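Local coordinates for M32 carboxypeptidase (Chitinophagaceae bacterium, PDB 7A03), which probably acts as a metal-dependent carboxypeptidase of the M32 (Taq) family, removing amino acids one at a time from the C-terminus of peptides, at residues A[238-249]-A[268-279]. Sequence-based numbering, arbitrary orientation. Where two conformers were deposited one is given.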
ATOM      1  N   PHE A 238       3.789  -0.164  -9.960  1.00 13.08           N
ATOM      2  CA  PHE A 238       4.343   0.342  -8.712  1.00 11.08           C
ATOM      3  C   PHE A 238       4.786   1.785  -8.900  1.00 12.03           C
ATOM      4  O   PHE A 238       4.832   2.307 -10.015  1.00 11.53           O
ATOM      5  CB  PHE A 238       5.506  -0.530  -8.186  1.00 12.29           C
ATOM      6  CG  PHE A 238       6.759  -0.501  -9.048  1.00 14.68           C
ATOM      7  CD1 PHE A 238       6.909  -1.384 -10.107  1.00 14.48           C
ATOM      8  CD2 PHE A 238       7.765   0.400  -8.791  1.00 15.31           C
ATOM      9  CE1 PHE A 238       8.060  -1.386 -10.906  1.00 11.99           C
ATOM     10  CE2 PHE A 238       8.928   0.405  -9.574  1.00 15.23           C
ATOM     11  CZ  PHE A 238       9.062  -0.484 -10.641  1.00 15.32           C
ATOM     12  N   THR A 239       5.106   2.419  -7.773  1.00 12.17           N
ATOM     13  CA  THR A 239       5.670   3.754  -7.712  1.00 10.93           C
ATOM     14  C   THR A 239       6.986   3.660  -6.953  1.00 11.53           C
ATOM     15  O   THR A 239       7.075   2.965  -5.934  1.00 13.57           O
ATOM     16  CB  THR A 239       4.702   4.710  -6.977  1.00 11.56           C
ATOM     17  OG1 THR A 239       3.495   4.829  -7.732  1.00 12.77           O
ATOM     18  CG2 THR A 239       5.304   6.096  -6.819  1.00 12.58           C
ATOM     19  N   THR A 240       8.017   4.350  -7.449  1.00 11.93           N
ATOM     20  CA  THR A 240       9.305   4.396  -6.771  1.00 10.18           C
ATOM     21  C   THR A 240       9.862   5.802  -6.873  1.00 13.81           C
ATOM     22  O   THR A 240       9.755   6.457  -7.916  1.00 15.82           O
ATOM     23  CB  THR A 240      10.291   3.370  -7.354  1.00 10.18           C
ATOM     24  OG1 THR A 240      11.465   3.296  -6.521  1.00 13.57           O
ATOM     25  CG2 THR A 240      10.715   3.738  -8.784  1.00 14.03           C
ATOM     26  N   SER A 241      10.458   6.276  -5.791  0.54 12.50           N
ATOM     27  CA  SER A 241      11.058   7.599  -5.771  0.54 11.30           C
ATOM     28  C   SER A 241      12.550   7.481  -5.489  0.54 11.37           C
ATOM     29  O   SER A 241      12.964   6.787  -4.550  0.54 13.23           O
ATOM     30  CB  SER A 241      10.390   8.489  -4.730  0.54 13.75           C
ATOM     31  OG  SER A 241      10.608   7.975  -3.433  0.54 13.91           O
ATOM     32  N   PHE A 242      13.353   8.152  -6.312  1.00 12.22           N
ATOM     33  CA  PHE A 242      14.796   8.253  -6.110  1.00 12.70           C
ATOM     34  C   PHE A 242      15.172   9.527  -5.375  1.00 13.26           C
ATOM     35  O   PHE A 242      16.343   9.712  -5.017  1.00 13.27           O
ATOM     36  CB  PHE A 242      15.540   8.207  -7.461  1.00 11.48           C
ATOM     37  CG  PHE A 242      15.139   7.054  -8.342  1.00 12.36           C
ATOM     38  CD1 PHE A 242      14.696   5.857  -7.788  1.00 12.46           C
ATOM     39  CD2 PHE A 242      15.207   7.159  -9.720  1.00 11.17           C
ATOM     40  CE1 PHE A 242      14.303   4.804  -8.585  1.00 11.48           C
ATOM     41  CE2 PHE A 242      14.842   6.094 -10.532  1.00 11.16           C
ATOM     42  CZ  PHE A 242      14.384   4.912  -9.971  1.00 12.20           C
ATOM     43  N   ASN A 243      14.187  10.399  -5.145  1.00 13.33           N
ATOM     44  CA  ASN A 243      14.186  11.722  -4.536  1.00 10.47           C
ATOM     45  C   ASN A 243      12.874  12.368  -4.987  1.00 12.65           C
ATOM     46  O   ASN A 243      12.226  11.865  -5.916  1.00 11.54           O
ATOM     47  CB  ASN A 243      15.414  12.544  -4.965  1.00 12.38           C
ATOM     48  CG  ASN A 243      15.485  12.742  -6.483  1.00 12.39           C
ATOM     49  OD1 ASN A 243      14.875  13.655  -7.023  1.00 12.22           O
ATOM     50  ND2 ASN A 243      16.265  11.894  -7.161  1.00 11.44           N
ATOM     51  N   PRO A 244      12.450  13.475  -4.384  1.00 13.14           N
ATOM     52  CA  PRO A 244      11.151  14.063  -4.781  1.00 10.72           C
ATOM     53  C   PRO A 244      11.107  14.568  -6.217  1.00 12.49           C
ATOM     54  O   PRO A 244      10.004  14.794  -6.759  1.00 12.15           O
ATOM     55  CB  PRO A 244      10.949  15.192  -3.763  1.00 12.59           C
ATOM     56  CG  PRO A 244      11.820  14.797  -2.578  1.00 13.53           C
ATOM     57  CD  PRO A 244      13.022  14.146  -3.202  1.00 11.81           C
ATOM     58  N   LEU A 245      12.259  14.760  -6.864  1.00 12.89           N
ATOM     59  CA  LEU A 245      12.319  15.226  -8.245  1.00 13.45           C
ATOM     60  C   LEU A 245      12.510  14.086  -9.241  1.00 12.59           C
ATOM     61  O   LEU A 245      12.779  14.335 -10.428  1.00 11.70           O
ATOM     62  CB  LEU A 245      13.408  16.295  -8.416  1.00 13.62           C
ATOM     63  CG  LEU A 245      13.160  17.534  -7.543  1.00 16.19           C
ATOM     64  CD1 LEU A 245      14.369  18.451  -7.549  1.00 19.05           C
ATOM     65  CD2 LEU A 245      11.934  18.295  -8.014  1.00 16.98           C
ATOM     66  N   ASP A 246      12.371  12.832  -8.787  1.00 12.82           N
ATOM     67  CA  ASP A 246      12.511  11.712  -9.715  1.00 10.41           C
ATOM     68  C   ASP A 246      11.659  10.579  -9.141  1.00 10.70           C
ATOM     69  O   ASP A 246      12.151   9.658  -8.469  1.00 10.74           O
ATOM     70  CB  ASP A 246      13.968  11.298  -9.902  1.00 11.53           C
ATOM     71  CG  ASP A 246      14.164  10.356 -11.064  1.00 12.24           C
ATOM     72  OD1 ASP A 246      13.175   9.871 -11.627  1.00 11.97           O
ATOM     73  OD2 ASP A 246      15.341  10.091 -11.419  1.00 12.49           O
ATOM     74  N   VAL A 247      10.367  10.656  -9.454  1.00 11.26           N
ATOM     75  CA  VAL A 247       9.355   9.757  -8.918  1.00 11.69           C
ATOM     76  C   VAL A 247       8.716   9.054 -10.100  1.00 12.12           C
ATOM     77  O   VAL A 247       8.014   9.685 -10.898  1.00 13.31           O
ATOM     78  CB  VAL A 247       8.306  10.523  -8.105  1.00 10.53           C
ATOM     79  CG1 VAL A 247       7.226   9.534  -7.610  1.00 12.92           C
ATOM     80  CG2 VAL A 247       8.970  11.272  -6.950  1.00 13.82           C
ATOM     81  N   ARG A 248       8.944   7.751 -10.217  1.00 11.24           N
ATOM     82  CA  ARG A 248       8.599   6.999 -11.416  1.00 10.67           C
ATOM     83  C   ARG A 248       7.473   6.017 -11.120  1.00 11.68           C
ATOM     84  O   ARG A 248       7.398   5.446 -10.020  1.00 11.35           O
ATOM     85  CB  ARG A 248       9.832   6.276 -11.996  1.00 11.60           C
ATOM     86  CG  ARG A 248      10.977   7.248 -12.250  1.00 13.07           C
ATOM     87  CD  ARG A 248      12.118   6.615 -13.033  1.00 11.50           C
ATOM     88  NE  ARG A 248      13.251   7.522 -13.090  1.00 11.64           N
ATOM     89  CZ  ARG A 248      14.378   7.259 -13.740  1.00 11.82           C
ATOM     90  NH1 ARG A 248      14.486   6.154 -14.463  1.00 11.87           N
ATOM     91  NH2 ARG A 248      15.372   8.120 -13.676  1.00 12.89           N
ATOM     92  N   VAL A 249       6.582   5.852 -12.098  1.00 12.25           N
ATOM     93  CA  VAL A 249       5.468   4.919 -11.990  1.00 12.31           C
ATOM     94  C   VAL A 249       5.536   3.903 -13.115  1.00 12.48           C
ATOM     95  O   VAL A 249       6.095   4.156 -14.189  1.00 11.90           O
ATOM     96  CB  VAL A 249       4.106   5.652 -11.998  1.00 13.52           C
ATOM     97  CG1 VAL A 249       4.018   6.583 -10.821  1.00 15.09           C
ATOM     98  CG2 VAL A 249       3.896   6.405 -13.313  1.00 14.47           C
ATOM     99  N   GLU A 268      -1.337   4.518  -8.949  1.00 11.93           N
ATOM    100  CA  GLU A 268       0.069   4.896  -8.837  1.00 11.79           C
ATOM    101  C   GLU A 268       0.239   6.408  -8.827  1.00 11.67           C
ATOM    102  O   GLU A 268       1.074   6.931  -8.085  1.00 11.35           O
ATOM    103  CB  GLU A 268       0.908   4.264  -9.951  1.00 11.74           C
ATOM    104  CG  GLU A 268       0.816   2.752 -10.021  1.00 14.06           C
ATOM    105  CD  GLU A 268       1.124   2.060  -8.701  1.00 12.83           C
ATOM    106  OE1 GLU A 268       1.934   2.566  -7.917  1.00 12.02           O
ATOM    107  OE2 GLU A 268       0.530   0.995  -8.440  1.00 15.58           O
ATOM    108  N   GLY A 269      -0.550   7.129  -9.627  1.00 11.57           N
ATOM    109  CA  GLY A 269      -0.520   8.574  -9.557  1.00 11.38           C
ATOM    110  C   GLY A 269      -0.693   9.084  -8.142  1.00 12.92           C
ATOM    111  O   GLY A 269      -0.032  10.042  -7.728  1.00 13.04           O
ATOM    112  N   GLY A 270      -1.592   8.456  -7.377  1.00 11.72           N
ATOM    113  CA  GLY A 270      -1.803   8.931  -6.013  1.00 12.41           C
ATOM    114  C   GLY A 270      -0.563   8.784  -5.145  1.00 11.04           C
ATOM    115  O   GLY A 270      -0.169   9.719  -4.410  1.00 13.06           O
ATOM    116  N   HIS A 271       0.093   7.614  -5.252  1.00 10.89           N
ATOM    117  CA  HIS A 271       1.407   7.450  -4.603  1.00 12.86           C
ATOM    118  C   HIS A 271       2.401   8.514  -5.072  1.00 12.07           C
ATOM    119  O   HIS A 271       3.155   9.104  -4.269  1.00 12.87           O
ATOM    120  CB  HIS A 271       2.013   6.094  -4.949  1.00 12.70           C
ATOM    121  CG  HIS A 271       1.400   4.916  -4.253  1.00 12.51           C
ATOM    122  ND1 HIS A 271       1.177   4.866  -2.891  1.00 14.88           N
ATOM    123  CD2 HIS A 271       1.009   3.718  -4.744  1.00 13.72           C
ATOM    124  CE1 HIS A 271       0.674   3.681  -2.575  1.00 13.58           C
ATOM    125  NE2 HIS A 271       0.551   2.970  -3.683  1.00 14.27           N
ATOM    126  N   ALA A 272       2.446   8.733  -6.382  1.00 10.72           N
ATOM    127  CA  ALA A 272       3.497   9.561  -6.956  1.00 12.79           C
ATOM    128  C   ALA A 272       3.322  11.019  -6.570  1.00 12.19           C
ATOM    129  O   ALA A 272       4.310  11.719  -6.321  1.00 11.79           O
ATOM    130  CB  ALA A 272       3.534   9.404  -8.467  1.00 10.47           C
ATOM    131  N   LEU A 273       2.075  11.488  -6.479  1.00 12.27           N
ATOM    132  CA  LEU A 273       1.841  12.868  -6.077  1.00 12.23           C
ATOM    133  C   LEU A 273       2.314  13.087  -4.648  1.00 11.14           C
ATOM    134  O   LEU A 273       2.874  14.146  -4.317  1.00 12.93           O
ATOM    135  CB  LEU A 273       0.355  13.219  -6.206  1.00 11.80           C
ATOM    136  CG  LEU A 273      -0.214  13.276  -7.620  1.00 13.46           C
ATOM    137  CD1 LEU A 273      -1.744  13.281  -7.557  1.00 11.82           C
ATOM    138  CD2 LEU A 273       0.315  14.505  -8.387  1.00 14.47           C
ATOM    139  N   TYR A 274       2.087  12.088  -3.780  1.00 12.44           N
ATOM    140  CA  TYR A 274       2.641  12.171  -2.432  1.00 13.05           C
ATOM    141  C   TYR A 274       4.163  12.298  -2.468  1.00 12.00           C
ATOM    142  O   TYR A 274       4.741  13.194  -1.837  1.00 11.55           O
ATOM    143  CB  TYR A 274       2.240  10.912  -1.655  1.00 13.05           C
ATOM    144  CG  TYR A 274       2.491  10.901  -0.161  1.00 11.40           C
ATOM    145  CD1 TYR A 274       2.981  12.017   0.516  1.00 11.55           C
ATOM    146  CD2 TYR A 274       2.176   9.763   0.580  1.00 14.33           C
ATOM    147  CE1 TYR A 274       3.164  11.990   1.900  1.00 14.32           C
ATOM    148  CE2 TYR A 274       2.347   9.727   1.966  1.00 12.54           C
ATOM    149  CZ  TYR A 274       2.836  10.849   2.614  1.00 13.20           C
ATOM    150  OH  TYR A 274       2.992  10.794   3.986  1.00 15.83           O
ATOM    151  N   GLU A 275       4.832  11.372  -3.168  1.00 11.18           N
ATOM    152  CA  GLU A 275       6.299  11.398  -3.207  1.00 11.84           C
ATOM    153  C   GLU A 275       6.837  12.708  -3.790  1.00 13.38           C
ATOM    154  O   GLU A 275       7.848  13.244  -3.305  1.00 12.83           O
ATOM    155  CB  GLU A 275       6.831  10.201  -3.981  1.00 10.83           C
ATOM    156  CG  GLU A 275       6.622   8.879  -3.243  1.00 12.65           C
ATOM    157  CD  GLU A 275       7.528   8.750  -2.023  1.00 14.64           C
ATOM    158  OE1 GLU A 275       8.679   9.225  -2.069  1.00 16.27           O
ATOM    159  OE2 GLU A 275       7.117   8.149  -1.003  1.00 15.11           O
ATOM    160  N   GLN A 276       6.163  13.255  -4.803  1.00 11.61           N
ATOM    161  CA  GLN A 276       6.597  14.521  -5.394  1.00 12.71           C
ATOM    162  C   GLN A 276       6.334  15.699  -4.467  1.00 12.64           C
ATOM    163  O   GLN A 276       6.863  16.795  -4.710  1.00 13.97           O
ATOM    164  CB  GLN A 276       5.963  14.746  -6.768  1.00 12.30           C
ATOM    165  CG  GLN A 276       6.530  13.821  -7.831  1.00 12.69           C
ATOM    166  CD  GLN A 276       6.061  14.162  -9.240  1.00 14.45           C
ATOM    167  OE1 GLN A 276       4.970  14.681  -9.429  1.00 12.26           O
ATOM    168  NE2 GLN A 276       6.883  13.858 -10.235  1.00 12.27           N
ATOM    169  N   GLY A 277       5.522  15.507  -3.426  1.00 12.21           N
ATOM    170  CA  GLY A 277       5.277  16.566  -2.469  1.00 13.14           C
ATOM    171  C   GLY A 277       6.121  16.563  -1.209  1.00 12.56           C
ATOM    172  O   GLY A 277       6.015  17.495  -0.403  1.00 14.53           O
ATOM    173  N   LEU A 278       6.977  15.561  -1.016  1.00 12.84           N
ATOM    174  CA  LEU A 278       7.866  15.562   0.140  1.00 13.85           C
ATOM    175  C   LEU A 278       8.989  16.583  -0.072  1.00 13.93           C
ATOM    176  O   LEU A 278       9.431  16.805  -1.201  1.00 12.98           O
ATOM    177  CB  LEU A 278       8.454  14.164   0.359  1.00 15.25           C
ATOM    178  CG  LEU A 278       7.421  13.100   0.755  1.00 13.51           C
ATOM    179  CD1 LEU A 278       7.880  11.685   0.429  1.00 16.05           C
ATOM    180  CD2 LEU A 278       7.031  13.216   2.220  1.00 12.79           C
ATOM    181  N   PRO A 279       9.451  17.241   0.993  1.00 14.24           N
ATOM    182  CA  PRO A 279      10.418  18.341   0.816  1.00 13.50           C
ATOM    183  C   PRO A 279      11.814  17.840   0.470  1.00 15.06           C
ATOM    184  O   PRO A 279      12.348  16.935   1.124  1.00 13.94           O
ATOM    185  CB  PRO A 279      10.394  19.077   2.162  1.00 17.84           C
ATOM    186  CG  PRO A 279       9.794  18.115   3.140  1.00 20.78           C
ATOM    187  CD  PRO A 279       8.976  17.111   2.383  1.00 16.28           C
TER
HETATM  188  O   HOH W   1       8.623  17.155  -6.962  1.00 16.13           O
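Thr-239 donates a hydrogen bond to Glu-268 of helix 258-277, whose His-267, Glu-268 and His-271 match an HExxH pattern, consistent with the metal site expected of an M32 carboxypeptidase. No metal is bound to these histidines here. The hairpin of strands 239-241 and 247-251 lies over this helix. Strand 239-241 runs nearly parallel to helix 268-277 (13°), and strand 247-249 nearly antiparallel (175°).

Thr-239 OG1 donates to Glu-268 OE1 at 2.8 Å, using the anti lone pair of that oxygen. The same OG1 lies 3.4 Å from His-271 CB. Thr-239 CG2, anti to the backbone N, turns to the backbone of Ala-272. In the conformer given, Ser-241 OG donates to Glu-275 OE1 at 2.7 Å and meets the carboxylate from above, 57° out of its plane. The bend of Glu-275 at chi2 brings the carboxylate to the serine. Its other oxygen, OE2, pairs with His-296 NE2, so this carboxylate joins the hairpin to helix 293-307.

Beside these bonds, the packing is apolar. Val-247 CG1 and Val-249 CG1 both touch Ala-272 CB, the latter at 3.7 Å. Val-247 CG2 rests on the aliphatic part of Gln-276, whose OE1 accepts from Asp-225 N.

Farther out, Asn-243 OD1 accepts from Leu-245 N in an Asx turn at the hairpin end. Pro-244 packs on the chain at Glu-275 to Leu-278, with CB 3.4 Å from Leu-278 O. One water donates to both Pro-244 O, at 2.7 Å, and Gln-276 O, at 2.9 Å.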